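PDB 2B1X: naphthalene dioxygenase large subunit, which is the large subunit of a Rieske-type non-haem iron oxygenase, carrying a [2Fe-2S] cluster in one domain and an iron ion in the catalytic domain. Local coordinates for residues G112-V124 with Y131-R143. Numbering follows the deposited sequence.
Sequences GWTYSNTGSLVGV and YGNQLKKSDWNLR. With FES (Fe2/s2 (inorganic) cluster), chain H.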
loop_
_atom_site.group_PDB
_atom_site.type_symbol
_atom_site.label_atom_id
_atom_site.label_comp_id
_atom_site.label_asym_id
_atom_site.label_seq_id
_atom_site.Cartn_x
_atom_site.Cartn_y
_atom_site.Cartn_z
ATOM N N GLY A 112 -16.556 -6.523 28.030
ATOM C CA GLY A 112 -17.842 -5.989 28.472
ATOM C C GLY A 112 -17.866 -4.928 29.570
ATOM O O GLY A 112 -18.907 -4.725 30.144
ATOM N N TRP A 113 -16.746 -4.273 29.886
ATOM C CA TRP A 113 -16.765 -3.124 30.778
ATOM C C TRP A 113 -17.702 -2.116 30.125
ATOM O O TRP A 113 -17.674 -1.939 28.908
ATOM C CB TRP A 113 -15.369 -2.520 30.900
ATOM C CG TRP A 113 -14.412 -3.316 31.830
ATOM C CD1 TRP A 113 -14.492 -4.627 32.161
ATOM C CD2 TRP A 113 -13.264 -2.801 32.515
ATOM N NE1 TRP A 113 -13.461 -4.971 33.003
ATOM C CE2 TRP A 113 -12.709 -3.856 33.255
ATOM C CE3 TRP A 113 -12.674 -1.528 32.614
ATOM C CZ2 TRP A 113 -11.568 -3.700 34.038
ATOM C CZ3 TRP A 113 -11.541 -1.374 33.393
ATOM C CH2 TRP A 113 -11.005 -2.447 34.100
ATOM N N THR A 114 -18.543 -1.494 30.940
ATOM C CA THR A 114 -19.624 -0.653 30.432
ATOM C C THR A 114 -19.486 0.736 31.010
ATOM O O THR A 114 -19.395 0.894 32.241
ATOM C CB THR A 114 -20.971 -1.284 30.863
ATOM O OG1 THR A 114 -21.046 -2.613 30.312
ATOM C CG2 THR A 114 -22.169 -0.543 30.238
ATOM N N TYR A 115 -19.525 1.730 30.122
ATOM C CA TYR A 115 -19.344 3.122 30.484
ATOM C C TYR A 115 -20.601 3.930 30.183
ATOM O O TYR A 115 -21.204 3.777 29.118
ATOM C CB TYR A 115 -18.140 3.733 29.748
ATOM C CG TYR A 115 -16.802 2.968 29.917
ATOM C CD1 TYR A 115 -16.491 1.885 29.101
ATOM C CD2 TYR A 115 -15.847 3.376 30.855
ATOM C CE1 TYR A 115 -15.263 1.208 29.244
ATOM C CE2 TYR A 115 -14.633 2.747 30.985
ATOM C CZ TYR A 115 -14.342 1.653 30.187
ATOM O OH TYR A 115 -13.134 1.012 30.321
ATOM N N SER A 116 -21.014 4.775 31.128
ATOM C CA SER A 116 -21.965 5.853 30.797
ATOM C C SER A 116 -21.389 6.763 29.731
ATOM O O SER A 116 -20.167 6.899 29.627
ATOM C CB SER A 116 -22.272 6.664 32.053
ATOM O OG SER A 116 -23.229 7.657 31.791
ATOM N N ASN A 117 -22.256 7.437 28.958
ATOM C CA ASN A 117 -21.770 8.468 28.030
ATOM C C ASN A 117 -21.204 9.688 28.775
ATOM O O ASN A 117 -20.575 10.571 28.200
ATOM C CB ASN A 117 -22.837 8.867 26.989
ATOM C CG ASN A 117 -24.135 9.283 27.608
ATOM O OD1 ASN A 117 -24.211 9.636 28.794
ATOM N ND2 ASN A 117 -25.190 9.247 26.802
ATOM N N THR A 118 -21.431 9.688 30.072
ATOM C CA THR A 118 -20.757 10.554 31.026
ATOM C C THR A 118 -19.221 10.265 31.073
ATOM O O THR A 118 -18.396 11.121 31.445
ATOM C CB THR A 118 -21.398 10.161 32.379
ATOM O OG1 THR A 118 -22.279 11.182 32.854
ATOM C CG2 THR A 118 -20.378 9.931 33.425
ATOM N N GLY A 119 -18.850 9.038 30.723
ATOM C CA GLY A 119 -17.458 8.573 30.859
ATOM C C GLY A 119 -17.232 7.629 32.039
ATOM O O GLY A 119 -16.212 6.925 32.104
ATOM N N SER A 120 -18.164 7.613 32.992
ATOM C CA SER A 120 -18.014 6.781 34.192
ATOM C C SER A 120 -18.126 5.297 33.868
ATOM O O SER A 120 -19.058 4.878 33.160
ATOM C CB SER A 120 -19.070 7.130 35.249
ATOM O OG SER A 120 -18.887 8.453 35.724
ATOM N N LEU A 121 -17.157 4.524 34.375
ATOM C CA LEU A 121 -17.234 3.093 34.379
ATOM C C LEU A 121 -18.344 2.686 35.358
ATOM O O LEU A 121 -18.242 2.939 36.567
ATOM C CB LEU A 121 -15.890 2.478 34.824
ATOM C CG LEU A 121 -15.812 0.934 34.849
ATOM C CD1 LEU A 121 -16.205 0.314 33.462
ATOM C CD2 LEU A 121 -14.413 0.488 35.260
ATOM N N VAL A 122 -19.412 2.083 34.851
ATOM C CA VAL A 122 -20.592 1.831 35.706
ATOM C C VAL A 122 -20.859 0.348 35.826
ATOM O O VAL A 122 -21.620 -0.082 36.702
ATOM C CB VAL A 122 -21.900 2.536 35.181
ATOM C CG1 VAL A 122 -21.793 4.060 35.243
ATOM C CG2 VAL A 122 -22.233 2.080 33.750
ATOM N N GLY A 123 -20.247 -0.443 34.941
ATOM C CA GLY A 123 -20.422 -1.888 34.980
ATOM C C GLY A 123 -19.215 -2.725 34.597
ATOM O O GLY A 123 -18.602 -2.519 33.550
ATOM N N VAL A 124 -18.852 -3.652 35.475
ATOM C CA VAL A 124 -17.772 -4.600 35.228
ATOM C C VAL A 124 -18.302 -6.035 35.383
ATOM O O VAL A 124 -18.770 -6.426 36.489
ATOM C CB VAL A 124 -16.565 -4.292 36.168
ATOM C CG1 VAL A 124 -15.509 -5.393 36.158
ATOM C CG2 VAL A 124 -15.917 -2.906 35.798
ATOM N N TYR A 131 -12.959 -9.925 40.350
ATOM C CA TYR A 131 -12.269 -8.813 41.027
ATOM C C TYR A 131 -12.440 -8.771 42.551
ATOM O O TYR A 131 -11.809 -7.943 43.235
ATOM C CB TYR A 131 -12.648 -7.452 40.394
ATOM C CG TYR A 131 -12.181 -7.300 38.955
ATOM C CD1 TYR A 131 -12.979 -7.732 37.894
ATOM C CD2 TYR A 131 -10.944 -6.730 38.660
ATOM C CE1 TYR A 131 -12.547 -7.608 36.569
ATOM C CE2 TYR A 131 -10.500 -6.605 37.338
ATOM C CZ TYR A 131 -11.308 -7.050 36.311
ATOM O OH TYR A 131 -10.896 -6.919 35.026
ATOM N N GLY A 132 -13.299 -9.629 43.086
ATOM C CA GLY A 132 -13.546 -9.651 44.518
ATOM C C GLY A 132 -13.977 -8.289 45.051
ATOM O O GLY A 132 -13.650 -7.927 46.188
ATOM N N ASN A 133 -14.686 -7.540 44.216
ATOM C CA ASN A 133 -15.139 -6.175 44.538
ATOM C C ASN A 133 -14.010 -5.199 44.943
ATOM O O ASN A 133 -14.246 -4.190 45.646
ATOM C CB ASN A 133 -16.265 -6.220 45.595
ATOM C CG ASN A 133 -17.554 -6.853 45.052
ATOM O OD1 ASN A 133 -18.198 -7.646 45.743
ATOM N ND2 ASN A 133 -17.935 -6.492 43.816
ATOM N N GLN A 134 -12.786 -5.481 44.488
ATOM C CA GLN A 134 -11.631 -4.648 44.823
ATOM C C GLN A 134 -11.304 -3.607 43.743
ATOM O O GLN A 134 -10.454 -2.750 43.963
ATOM C CB GLN A 134 -10.374 -5.481 45.083
ATOM C CG GLN A 134 -10.490 -6.507 46.181
ATOM C CD GLN A 134 -10.815 -5.873 47.520
ATOM O OE1 GLN A 134 -10.002 -5.124 48.058
ATOM N NE2 GLN A 134 -11.999 -6.174 48.069
ATOM N N LEU A 135 -11.957 -3.692 42.599
ATOM C CA LEU A 135 -11.730 -2.722 41.532
ATOM C C LEU A 135 -12.495 -1.430 41.793
ATOM O O LEU A 135 -13.724 -1.424 41.892
ATOM C CB LEU A 135 -12.085 -3.308 40.175
ATOM C CG LEU A 135 -11.757 -2.470 38.949
ATOM C CD1 LEU A 135 -10.285 -2.550 38.569
ATOM C CD2 LEU A 135 -12.641 -2.914 37.803
ATOM N N LYS A 136 -11.754 -0.341 41.930
ATOM C CA LYS A 136 -12.357 0.968 42.120
ATOM C C LYS A 136 -12.763 1.547 40.773
ATOM O O LYS A 136 -11.923 2.079 40.019
ATOM C CB LYS A 136 -11.391 1.910 42.814
ATOM C CG LYS A 136 -12.067 3.199 43.303
ATOM C CD LYS A 136 -11.146 3.948 44.201
ATOM C CE LYS A 136 -11.526 5.412 44.247
ATOM N NZ LYS A 136 -12.700 5.613 45.131
ATOM N N LYS A 137 -14.049 1.441 40.466
ATOM C CA LYS A 137 -14.543 1.853 39.149
ATOM C C LYS A 137 -14.195 3.283 38.766
ATOM O O LYS A 137 -13.810 3.540 37.609
ATOM C CB LYS A 137 -16.037 1.571 39.017
ATOM C CG LYS A 137 -16.341 0.079 39.022
ATOM C CD LYS A 137 -17.590 -0.256 38.214
ATOM C CE LYS A 137 -18.836 0.045 39.022
ATOM N NZ LYS A 137 -18.937 -0.896 40.193
ATOM N N SER A 138 -14.297 4.208 39.725
ATOM C CA SER A 138 -14.040 5.630 39.437
ATOM C C SER A 138 -12.570 5.940 39.100
ATOM O O SER A 138 -12.264 7.016 38.601
ATOM C CB SER A 138 -14.569 6.576 40.547
ATOM O OG SER A 138 -14.171 6.162 41.842
ATOM N N ASP A 139 -11.665 5.015 39.402
ATOM C CA ASP A 139 -10.281 5.123 38.923
ATOM C C ASP A 139 -10.096 4.707 37.461
ATOM O O ASP A 139 -9.052 4.956 36.866
ATOM C CB ASP A 139 -9.330 4.319 39.793
ATOM C CG ASP A 139 -9.034 5.010 41.112
ATOM O OD1 ASP A 139 -8.419 4.381 42.012
ATOM O OD2 ASP A 139 -9.378 6.179 41.331
ATOM N N TRP A 140 -11.112 4.079 36.885
ATOM C CA TRP A 140 -11.013 3.583 35.514
ATOM C C TRP A 140 -12.118 4.066 34.583
ATOM O O TRP A 140 -12.580 3.300 33.716
ATOM C CB TRP A 140 -10.892 2.056 35.526
ATOM C CG TRP A 140 -9.771 1.667 36.464
ATOM C CD1 TRP A 140 -9.890 1.322 37.768
ATOM C CD2 TRP A 140 -8.361 1.685 36.181
ATOM N NE1 TRP A 140 -8.651 1.110 38.319
ATOM C CE2 TRP A 140 -7.692 1.346 37.377
ATOM C CE3 TRP A 140 -7.593 1.998 35.046
ATOM C CZ2 TRP A 140 -6.304 1.244 37.460
ATOM C CZ3 TRP A 140 -6.202 1.887 35.127
ATOM C CH2 TRP A 140 -5.578 1.513 36.320
ATOM N N ASN A 141 -12.486 5.346 34.724
ATOM C CA ASN A 141 -13.385 6.023 33.789
ATOM C C ASN A 141 -12.655 6.223 32.465
ATOM O O ASN A 141 -11.424 6.162 32.424
ATOM C CB ASN A 141 -13.842 7.385 34.351
ATOM C CG ASN A 141 -14.676 7.235 35.642
ATOM O OD1 ASN A 141 -15.168 6.138 35.950
ATOM N ND2 ASN A 141 -14.842 8.345 36.389
ATOM N N LEU A 142 -13.399 6.464 31.393
ATOM C CA LEU A 142 -12.771 6.799 30.113
ATOM C C LEU A 142 -11.935 8.053 30.321
ATOM O O LEU A 142 -12.351 8.991 31.050
ATOM C CB LEU A 142 -13.850 7.051 29.038
ATOM C CG LEU A 142 -14.685 5.830 28.615
ATOM C CD1 LEU A 142 -15.768 6.236 27.590
ATOM C CD2 LEU A 142 -13.826 4.686 28.068
ATOM N N ARG A 143 -10.760 8.080 29.693
ATOM C CA ARG A 143 -9.862 9.238 29.846
ATOM C C ARG A 143 -10.406 10.478 29.150
ATOM O O ARG A 143 -10.642 10.464 27.944
ATOM C CB ARG A 143 -8.451 8.944 29.346
ATOM C CG ARG A 143 -7.773 7.827 30.095
ATOM C CD ARG A 143 -6.399 7.491 29.541
ATOM N NE ARG A 143 -5.425 8.544 29.859
ATOM C CZ ARG A 143 -4.321 8.753 29.171
ATOM N NH1 ARG A 143 -4.052 7.989 28.119
ATOM N NH2 ARG A 143 -3.480 9.715 29.542
HETATM FE FE1 FES H . -11.314 -5.609 28.369
HETATM FE FE2 FES H . -12.502 -3.397 27.233
HETATM S S1 FES H . -13.398 -4.831 28.674
HETATM S S2 FES H . -10.499 -4.288 26.774
HETATM O O HOH W 1 -17.251 5.133 37.812
#
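Asn141 and Leu142 dock on the hairpin 114–123 through two hydrogen bonds, one to a carbonyl and one from an amide of its backbone. Leu142 N donates to Gly119 O (2.9 Å), while the carboxamide of Asn141 takes the place of a backbone partner: its OD1 accepts from Leu121 N at 3.0 Å, with the donor 44° out of the carbonyl plane. With CG anti to its own carbonyl carbon (chi1 -64°), Asn141 lays this amide alongside Ser120 CA. A water donates to both Asn141 OD1 and Leu121 O, so OD1 is gripped twice and Leu121 is served at N and O alike. Trp140 O is the exception: buried at the edge of the Tyr115 ring, 3.5 Å from CE2, it has no hydrogen-bond partner. Leu142 CD2 sits over the centre of that ring in a CH-pi contact, 9° off the normal; Leu121 CD1 lies against the opposite face. The phenol OH of Tyr115 is hydrogen-bonded to Arg89 N, while Arg89 NH1 reaches Asn141 O. Farther along, Tyr131 OH meets the edge of the Trp113 indole in plane, 3.4 Å from CZ2, whereas Trp113 NE1 makes a weak hydrogen bond with Tyr215 OH of the second subunit. Val124 CG2 packs on Leu135 CD2. Trp113 also stacks on His90. Here the loop 131–143 backs a bulged beta hairpin, just before which Gly112 and Trp113 help line the cluster pocket of a Rieske [2Fe-2S] domain.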